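Long-range contacts in deseasin MCP-01 (Pseudoalteromonas sp., PDB 3VV3), which degrades collagen as a bacterial serine protease of the subtilisin family, its catalytic domain binding calcium ions: residues A[7-15]-A[249-257]; A[146-157]-A[179-189]. One frame throughout, in Å; residues are numbered along the deposited sequence.

Contact 1: residues A[7-15]-A[249-257]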
loop_
_atom_site.group_PDB
_atom_site.type_symbol
_atom_site.label_atom_id
_atom_site.label_comp_id
_atom_site.label_asym_id
_atom_site.label_seq_id
_atom_site.Cartn_x
_atom_site.Cartn_y
_atom_site.Cartn_z
ATOM N N PRO A 7 8.313 -2.156 24.388
ATOM C CA PRO A 7 9.443 -1.261 24.097
ATOM C C PRO A 7 9.162 -0.233 23.007
ATOM O O PRO A 7 9.778 0.826 23.023
ATOM C CB PRO A 7 10.548 -2.217 23.639
ATOM C CG PRO A 7 10.176 -3.537 24.172
ATOM C CD PRO A 7 8.673 -3.572 24.224
ATOM N N ARG A 8 8.256 -0.536 22.082
ATOM C CA ARG A 8 7.961 0.378 20.982
ATOM C C ARG A 8 6.733 1.238 21.257
ATOM O O ARG A 8 6.237 1.931 20.361
ATOM C CB ARG A 8 7.758 -0.395 19.667
ATOM C CG ARG A 8 8.959 -1.226 19.207
ATOM C CD ARG A 8 10.174 -0.367 18.877
ATOM N NE ARG A 8 9.960 0.565 17.766
ATOM C CZ ARG A 8 10.137 0.264 16.481
ATOM N NH1 ARG A 8 10.524 -0.953 16.123
ATOM N NH2 ARG A 8 9.925 1.186 15.548
ATOM N N PHE A 9 6.251 1.222 22.495
ATOM C CA PHE A 9 5.031 1.954 22.814
ATOM C C PHE A 9 5.041 3.412 22.383
ATOM O O PHE A 9 4.037 3.914 21.898
ATOM C CB PHE A 9 4.670 1.908 24.301
ATOM C CG PHE A 9 3.362 2.583 24.593
ATOM C CD1 PHE A 9 2.167 1.937 24.317
ATOM C CD2 PHE A 9 3.318 3.879 25.080
ATOM C CE1 PHE A 9 0.955 2.557 24.549
ATOM C CE2 PHE A 9 2.107 4.507 25.316
ATOM C CZ PHE A 9 0.918 3.838 25.048
ATOM N N ASP A 10 6.160 4.098 22.592
ATOM C CA ASP A 10 6.216 5.537 22.336
ATOM C C ASP A 10 6.063 5.910 20.854
ATOM O O ASP A 10 5.806 7.071 20.529
ATOM C CB ASP A 10 7.504 6.143 22.908
ATOM C CG ASP A 10 7.503 6.197 24.430
ATOM O OD1 ASP A 10 6.429 6.005 25.042
ATOM O OD2 ASP A 10 8.584 6.444 25.011
ATOM N N ASP A 11 6.228 4.934 19.965
ATOM C CA ASP A 11 6.055 5.167 18.532
ATOM C C ASP A 11 4.583 5.105 18.126
ATOM O O ASP A 11 4.223 5.478 17.006
ATOM C CB ASP A 11 6.861 4.147 17.720
ATOM C CG ASP A 11 8.354 4.342 17.864
ATOM O OD1 ASP A 11 8.787 5.505 17.922
ATOM O OD2 ASP A 11 9.089 3.339 17.925
ATOM N N LEU A 12 3.742 4.625 19.040
ATOM C CA LEU A 12 2.312 4.455 18.774
ATOM C C LEU A 12 1.512 5.724 19.070
ATOM O O LEU A 12 0.734 5.780 20.023
ATOM C CB LEU A 12 1.765 3.270 19.587
ATOM C CG LEU A 12 2.484 1.951 19.289
ATOM C CD1 LEU A 12 2.001 0.832 20.222
ATOM C CD2 LEU A 12 2.325 1.542 17.811
ATOM N N TRP A 13 1.683 6.747 18.239
ATOM C CA TRP A 13 1.042 8.026 18.516
ATOM C C TRP A 13 -0.490 7.907 18.510
ATOM O O TRP A 13 -1.186 8.606 19.246
ATOM C CB TRP A 13 1.513 9.085 17.508
ATOM C CG TRP A 13 0.997 8.835 16.120
ATOM C CD1 TRP A 13 1.638 8.193 15.099
ATOM C CD2 TRP A 13 -0.283 9.213 15.620
ATOM N NE1 TRP A 13 0.831 8.157 13.986
ATOM C CE2 TRP A 13 -0.354 8.780 14.280
ATOM C CE3 TRP A 13 -1.377 9.886 16.172
ATOM C CZ2 TRP A 13 -1.483 8.990 13.486
ATOM C CZ3 TRP A 13 -2.492 10.098 15.386
ATOM C CH2 TRP A 13 -2.539 9.648 14.055
ATOM N N GLY A 14 -1.018 7.006 17.685
ATOM C CA GLY A 14 -2.458 6.835 17.590
ATOM C C GLY A 14 -3.089 6.423 18.908
ATOM O O GLY A 14 -4.239 6.756 19.188
ATOM N N LEU A 15 -2.335 5.683 19.712
ATOM C CA LEU A 15 -2.830 5.233 21.013
ATOM C C LEU A 15 -2.578 6.304 22.072
ATOM O O LEU A 15 -3.422 6.569 22.946
ATOM C CB LEU A 15 -2.151 3.922 21.431
ATOM C CG LEU A 15 -2.273 2.725 20.477
ATOM C CD1 LEU A 15 -1.619 1.491 21.091
ATOM C CD2 LEU A 15 -3.740 2.449 20.155
ATOM N N ALA A 249 -10.082 7.695 12.172
ATOM C CA ALA A 249 -9.200 7.148 13.200
ATOM C C ALA A 249 -7.763 7.201 12.675
ATOM O O ALA A 249 -7.550 7.337 11.467
ATOM C CB ALA A 249 -9.599 5.708 13.564
ATOM N N PRO A 250 -6.775 7.091 13.569
ATOM C CA PRO A 250 -5.376 7.210 13.140
ATOM C C PRO A 250 -4.961 6.189 12.068
ATOM O O PRO A 250 -5.091 4.966 12.261
ATOM C CB PRO A 250 -4.593 6.972 14.439
ATOM C CG PRO A 250 -5.520 7.443 15.504
ATOM C CD PRO A 250 -6.890 6.997 15.036
ATOM N N GLY A 251 -4.438 6.694 10.955
ATOM C CA GLY A 251 -3.959 5.824 9.892
ATOM C C GLY A 251 -2.669 6.281 9.229
ATOM O O GLY A 251 -2.158 5.602 8.345
ATOM N N SER A 252 -2.150 7.438 9.648
ATOM C CA SER A 252 -0.900 7.967 9.089
ATOM C C SER A 252 0.297 7.563 9.946
ATOM O O SER A 252 0.397 7.964 11.109
ATOM C CB SER A 252 -0.946 9.501 9.002
ATOM O OG SER A 252 -1.922 9.943 8.077
ATOM N N GLY A 253 1.205 6.780 9.367
ATOM C CA GLY A 253 2.429 6.399 10.053
ATOM C C GLY A 253 2.170 5.514 11.259
ATOM O O GLY A 253 2.522 5.859 12.394
ATOM N N ILE A 254 1.546 4.367 11.013
ATOM C CA ILE A 254 1.198 3.441 12.090
ATOM C C ILE A 254 2.186 2.272 12.161
ATOM O O ILE A 254 2.317 1.482 11.219
ATOM C CB ILE A 254 -0.243 2.901 11.928
ATOM C CG1 ILE A 254 -1.256 4.053 11.804
ATOM C CG2 ILE A 254 -0.592 1.942 13.082
ATOM C CD1 ILE A 254 -1.240 5.041 12.960
ATOM N N LEU A 255 2.891 2.173 13.286
ATOM C CA LEU A 255 3.801 1.065 13.528
ATOM C C LEU A 255 3.022 -0.142 14.039
ATOM O O LEU A 255 2.189 -0.009 14.929
ATOM C CB LEU A 255 4.842 1.470 14.573
ATOM C CG LEU A 255 5.846 0.388 14.984
ATOM C CD1 LEU A 255 6.787 0.055 13.835
ATOM C CD2 LEU A 255 6.628 0.826 16.215
ATOM N N SER A 256 3.308 -1.320 13.494
ATOM C CA SER A 256 2.647 -2.528 13.959
ATOM C C SER A 256 3.482 -3.756 13.624
ATOM O O SER A 256 4.576 -3.651 13.060
ATOM C CB SER A 256 1.242 -2.642 13.350
ATOM O OG SER A 256 0.482 -3.666 13.985
ATOM N N THR A 257 2.960 -4.917 13.990
ATOM C CA THR A 257 3.589 -6.198 13.702
ATOM C C THR A 257 3.570 -6.557 12.218
ATOM O O THR A 257 2.559 -6.352 11.541
ATOM C CB THR A 257 2.830 -7.321 14.437
ATOM O OG1 THR A 257 1.422 -7.163 14.210
ATOM C CG2 THR A 257 3.077 -7.246 15.945
HETATM O O HOH W 1 2.597 4.610 15.001
#
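The N-terminal arm of this subtilase catalytic domain lies across the turn that leads from strand 247-250, at one edge of the parallel sheet, into the hairpin strand 254-258, and Trp13 and Leu255 make the main joins. Trp13 turns its pyrrole N-H to the turn's carbonyls: NE1 donates to Ser252 O at 2.9 Å, close to the ring plane though bent at hydrogen (135°), and weakly to Gly253 O at 3.3 Å. Its CG sits between the backbone N and the carbonyl carbon (chi1 69°), which carries the indole along the turn until CH2 meets Pro250 CB at 3.4 Å, while Ile254 CD1 lies 3.9 Å from NE1, the two side chains crossing at about a right angle. Gly14 lays its CA on the proline ring, where a side chain would collide with Pro250 CB. At the other end Leu255 puts CD2 over one face of the Arg8 guanidinium, 3.4 Å from NH2, and beside Asp11 CB. Asp11 OD2 meets that guanidinium at its edge, in its plane, in a salt bridge 2.9 Å from Arg8 NE. Leu12 CD2 rests on Leu255 O at 3.3 Å. A water donates to Asp11 O and Gly253 O and accepts from Leu255 N. The carbonyls of Ser252 and Gly253 and the N-H of Leu255 thus find partners in one indole N-H and one water, while the salt bridge fixes the flat group under Leu255.

Contact 2: residues A[146-157]-A[179-189]; sequences TSGAIKCIDYMV and SQALADAITAS
Ser179, the N-cap of helix 180-191, faces Thr146 CG2 with its OG at 4.0 Å while that same oxygen accepts from Leu182 N, closing the first turn. Ala181 offers only a methyl, and Ile150 CD1 reaches it at 3.5 Å. Ile150 is nearly extended, with chi2 at 167°, and this runs CD1 past Leu182 N to the Ala181 methyl while CG2 is left to meet Ala185. With an alanine in place of Ile150, CD1 and CG2 are gone, which would probably leave a gap between the helices beside Ala181, Leu182 and Ala185. Leu182 swings its CG anti to the backbone N (chi1 -179°), bringing CD1 to Ile150 CG1 at 3.9 Å and against Ile153 CD1 at 3.4 Å, tighter than usual for two methyls. Ala185 presents a small methyl to the other helix: its CB touches Ile150 CG2 and lies 3.9 Å from Asp154 OD1, and Ile153 CG2 lies against its carbonyl O at 3.6 Å. A water donates to both Asp154 OD1 and Ala185 O, a polar bridge between the helices. Ile186 points away and only grazes Ile153 CD1 with CG1, yet walls the hole in which Ile153 sits as a knob, with Leu182, Ala185 and Ser189. Ser189 OG donates to Ile186 O and is also bonded to Asn221 ND2, while CB faces Val157 CG2 at 3.7 Å. The axes, 9.4 Å apart, run nearly parallel at 13°, as expected of neighbouring helices on one face of the parallel sheet in the subtilisin alpha/beta fold.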
loop_
_atom_site.group_PDB
_atom_site.type_symbol
_atom_site.label_atom_id
_atom_site.label_comp_id
_atom_site.label_asym_id
_atom_site.label_seq_id
_atom_site.Cartn_x
_atom_site.Cartn_y
_atom_site.Cartn_z
ATOM N N THR A 146 -13.626 -11.087 -5.229
ATOM C CA THR A 146 -14.821 -10.837 -4.430
ATOM C C THR A 146 -15.368 -12.158 -3.881
ATOM O O THR A 146 -15.814 -12.226 -2.733
ATOM C CB THR A 146 -15.891 -10.099 -5.239
ATOM O OG1 THR A 146 -15.372 -8.820 -5.644
ATOM C CG2 THR A 146 -17.139 -9.883 -4.399
ATOM N N SER A 147 -15.320 -13.208 -4.697
ATOM C CA SER A 147 -15.726 -14.544 -4.247
ATOM C C SER A 147 -14.953 -14.977 -3.006
ATOM O O SER A 147 -15.520 -15.546 -2.073
ATOM C CB SER A 147 -15.548 -15.580 -5.362
ATOM O OG SER A 147 -16.549 -15.413 -6.348
ATOM N N GLY A 148 -13.651 -14.714 -2.999
ATOM C CA GLY A 148 -12.833 -15.028 -1.838
ATOM C C GLY A 148 -13.251 -14.253 -0.596
ATOM O O GLY A 148 -13.357 -14.813 0.496
ATOM N N ALA A 149 -13.485 -12.954 -0.753
ATOM C CA ALA A 149 -13.904 -12.128 0.372
ATOM C C ALA A 149 -15.230 -12.646 0.911
ATOM O O ALA A 149 -15.445 -12.672 2.111
ATOM C CB ALA A 149 -14.039 -10.679 -0.055
ATOM N N ILE A 150 -16.117 -13.064 0.016
ATOM C CA ILE A 150 -17.403 -13.627 0.451
ATOM C C ILE A 150 -17.222 -14.945 1.216
ATOM O O ILE A 150 -17.882 -15.181 2.234
ATOM C CB ILE A 150 -18.378 -13.787 -0.743
ATOM C CG1 ILE A 150 -18.843 -12.410 -1.225
ATOM C CG2 ILE A 150 -19.580 -14.620 -0.348
ATOM C CD1 ILE A 150 -19.542 -12.442 -2.588
ATOM N N LYS A 151 -16.320 -15.802 0.748
ATOM C CA LYS A 151 -16.020 -17.026 1.481
ATOM C C LYS A 151 -15.568 -16.694 2.901
ATOM O O LYS A 151 -15.941 -17.379 3.851
ATOM C CB LYS A 151 -14.957 -17.868 0.768
ATOM C CG LYS A 151 -15.453 -18.525 -0.507
ATOM C CD LYS A 151 -14.321 -19.228 -1.266
ATOM C CE LYS A 151 -13.880 -20.513 -0.592
ATOM N NZ LYS A 151 -12.832 -21.207 -1.419
ATOM N N CYS A 152 -14.768 -15.642 3.040
ATOM C CA CYS A 152 -14.307 -15.201 4.357
ATOM C C CYS A 152 -15.452 -14.731 5.239
ATOM O O CYS A 152 -15.552 -15.123 6.402
ATOM C CB CYS A 152 -13.268 -14.082 4.223
ATOM S SG CYS A 152 -11.645 -14.690 3.697
ATOM N N ILE A 153 -16.306 -13.875 4.694
ATOM C CA ILE A 153 -17.439 -13.373 5.468
ATOM C C ILE A 153 -18.357 -14.518 5.899
ATOM O O ILE A 153 -18.725 -14.616 7.067
ATOM C CB ILE A 153 -18.218 -12.283 4.702
ATOM C CG1 ILE A 153 -17.288 -11.103 4.402
ATOM C CG2 ILE A 153 -19.444 -11.834 5.507
ATOM C CD1 ILE A 153 -17.800 -10.155 3.332
ATOM N N ASP A 154 -18.690 -15.400 4.963
ATOM C CA ASP A 154 -19.507 -16.567 5.284
ATOM C C ASP A 154 -18.861 -17.419 6.384
ATOM O O ASP A 154 -19.551 -17.928 7.274
ATOM C CB ASP A 154 -19.732 -17.429 4.037
ATOM C CG ASP A 154 -20.653 -16.771 3.013
ATOM O OD1 ASP A 154 -21.232 -15.698 3.291
ATOM O OD2 ASP A 154 -20.797 -17.350 1.912
ATOM N N TYR A 155 -17.544 -17.590 6.312
ATOM C CA TYR A 155 -16.829 -18.390 7.316
ATOM C C TYR A 155 -16.970 -17.774 8.699
ATOM O O TYR A 155 -17.271 -18.467 9.676
ATOM C CB TYR A 155 -15.343 -18.505 6.954
ATOM C CG TYR A 155 -14.455 -19.122 8.020
ATOM C CD1 TYR A 155 -14.413 -20.502 8.205
ATOM C CD2 TYR A 155 -13.615 -18.330 8.805
ATOM C CE1 TYR A 155 -13.591 -21.078 9.171
ATOM C CE2 TYR A 155 -12.781 -18.904 9.774
ATOM C CZ TYR A 155 -12.777 -20.276 9.944
ATOM O OH TYR A 155 -11.955 -20.852 10.885
ATOM N N MET A 156 -16.751 -16.467 8.774
ATOM C CA MET A 156 -16.847 -15.747 10.039
ATOM C C MET A 156 -18.270 -15.790 10.590
ATOM O O MET A 156 -18.475 -15.960 11.799
ATOM C CB MET A 156 -16.389 -14.288 9.850
ATOM C CG MET A 156 -14.931 -14.148 9.398
ATOM S SD MET A 156 -13.755 -14.536 10.718
ATOM C CE MET A 156 -12.206 -14.238 9.861
ATOM N N VAL A 157 -19.254 -15.613 9.713
ATOM C CA VAL A 157 -20.653 -15.677 10.138
ATOM C C VAL A 157 -20.973 -17.079 10.646
ATOM O O VAL A 157 -21.673 -17.236 11.644
ATOM C CB VAL A 157 -21.609 -15.287 9.010
ATOM C CG1 VAL A 157 -23.061 -15.541 9.422
ATOM C CG2 VAL A 157 -21.384 -13.814 8.628
ATOM N N SER A 179 -21.397 -5.340 -5.752
ATOM C CA SER A 179 -21.711 -6.757 -5.912
ATOM C C SER A 179 -22.898 -7.116 -5.033
ATOM O O SER A 179 -22.858 -6.922 -3.821
ATOM C CB SER A 179 -20.511 -7.625 -5.516
ATOM O OG SER A 179 -20.921 -8.959 -5.247
ATOM N N GLN A 180 -23.951 -7.652 -5.638
ATOM C CA GLN A 180 -25.105 -8.082 -4.868
ATOM C C GLN A 180 -24.744 -9.250 -3.959
ATOM O O GLN A 180 -25.277 -9.376 -2.852
ATOM C CB GLN A 180 -26.265 -8.478 -5.788
ATOM C CG GLN A 180 -27.569 -8.677 -5.032
ATOM C CD GLN A 180 -28.014 -7.411 -4.320
ATOM O OE1 GLN A 180 -28.271 -6.387 -4.952
ATOM N NE2 GLN A 180 -28.119 -7.481 -2.997
ATOM N N ALA A 181 -23.864 -10.128 -4.439
ATOM C CA ALA A 181 -23.427 -11.270 -3.644
ATOM C C ALA A 181 -22.702 -10.798 -2.389
ATOM O O ALA A 181 -22.900 -11.351 -1.306
ATOM C CB ALA A 181 -22.530 -12.200 -4.466
ATOM N N LEU A 182 -21.857 -9.778 -2.531
ATOM C CA LEU A 182 -21.142 -9.246 -1.367
ATOM C C LEU A 182 -22.103 -8.507 -0.428
ATOM O O LEU A 182 -22.048 -8.677 0.798
ATOM C CB LEU A 182 -19.975 -8.348 -1.800
ATOM C CG LEU A 182 -19.121 -7.736 -0.679
ATOM C CD1 LEU A 182 -18.737 -8.813 0.330
ATOM C CD2 LEU A 182 -17.868 -7.084 -1.274
ATOM N N ALA A 183 -22.985 -7.691 -0.997
ATOM C CA ALA A 183 -24.017 -7.030 -0.195
ATOM C C ALA A 183 -24.794 -8.064 0.630
ATOM O O ALA A 183 -25.083 -7.852 1.812
ATOM C CB ALA A 183 -24.962 -6.249 -1.090
ATOM N N ASP A 184 -25.142 -9.176 -0.010
ATOM C CA ASP A 184 -25.933 -10.218 0.640
ATOM C C ASP A 184 -25.153 -10.908 1.758
ATOM O O ASP A 184 -25.723 -11.265 2.788
ATOM C CB ASP A 184 -26.389 -11.262 -0.380
ATOM C CG ASP A 184 -27.496 -10.760 -1.296
ATOM O OD1 ASP A 184 -28.016 -9.643 -1.087
ATOM O OD2 ASP A 184 -27.846 -11.500 -2.239
ATOM N N ALA A 185 -23.854 -11.110 1.544
ATOM C CA ALA A 185 -23.016 -11.718 2.567
ATOM C C ALA A 185 -22.956 -10.790 3.778
ATOM O O ALA A 185 -22.998 -11.240 4.933
ATOM C CB ALA A 185 -21.623 -11.986 2.024
ATOM N N ILE A 186 -22.872 -9.489 3.510
ATOM C CA ILE A 186 -22.819 -8.505 4.575
ATOM C C ILE A 186 -24.154 -8.444 5.308
ATOM O O ILE A 186 -24.193 -8.323 6.531
ATOM C CB ILE A 186 -22.410 -7.118 4.044
ATOM C CG1 ILE A 186 -20.986 -7.188 3.489
ATOM C CG2 ILE A 186 -22.525 -6.061 5.146
ATOM C CD1 ILE A 186 -20.553 -5.937 2.712
ATOM N N THR A 187 -25.247 -8.545 4.558
ATOM C CA THR A 187 -26.566 -8.608 5.171
ATOM C C THR A 187 -26.676 -9.797 6.119
ATOM O O THR A 187 -27.237 -9.677 7.210
ATOM C CB THR A 187 -27.675 -8.650 4.113
ATOM O OG1 THR A 187 -27.698 -7.402 3.412
ATOM C CG2 THR A 187 -29.036 -8.896 4.771
ATOM N N ALA A 188 -26.109 -10.933 5.723
ATOM C CA ALA A 188 -26.138 -12.108 6.585
ATOM C C ALA A 188 -25.334 -11.860 7.852
ATOM O O ALA A 188 -25.716 -12.309 8.934
ATOM C CB ALA A 188 -25.617 -13.345 5.862
ATOM N N SER A 189 -24.206 -11.161 7.716
ATOM C CA SER A 189 -23.406 -10.831 8.882
ATOM C C SER A 189 -24.195 -9.918 9.832
ATOM O O SER A 189 -24.073 -10.035 11.057
ATOM C CB SER A 189 -22.052 -10.213 8.490
ATOM O OG SER A 189 -22.197 -8.874 8.059
HETATM O O HOH W 2 -22.266 -14.251 5.372
#

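How the contacts relate
Contacts 1 and 2 lie on opposite sides of the chain's centre, one at an edge strand and the hairpin next to it, the other on helices over a face of the sheet. Their own centres are 30 Å apart and their nearest atoms about 16 Å, so they do not touch. In sequence, contact 2 is nested within the long loop that contact 1 closes. Ile254 of contact 1 packs on Met271 and His275 of helix 269-284, the helix containing Ser270, which with His105 and Asp50 probably forms the catalytic triad. A bound calcium ion lies about 9 Å from Gly14 in contact 1, and a different one about 14 Å from the Asp154 side chain in contact 2.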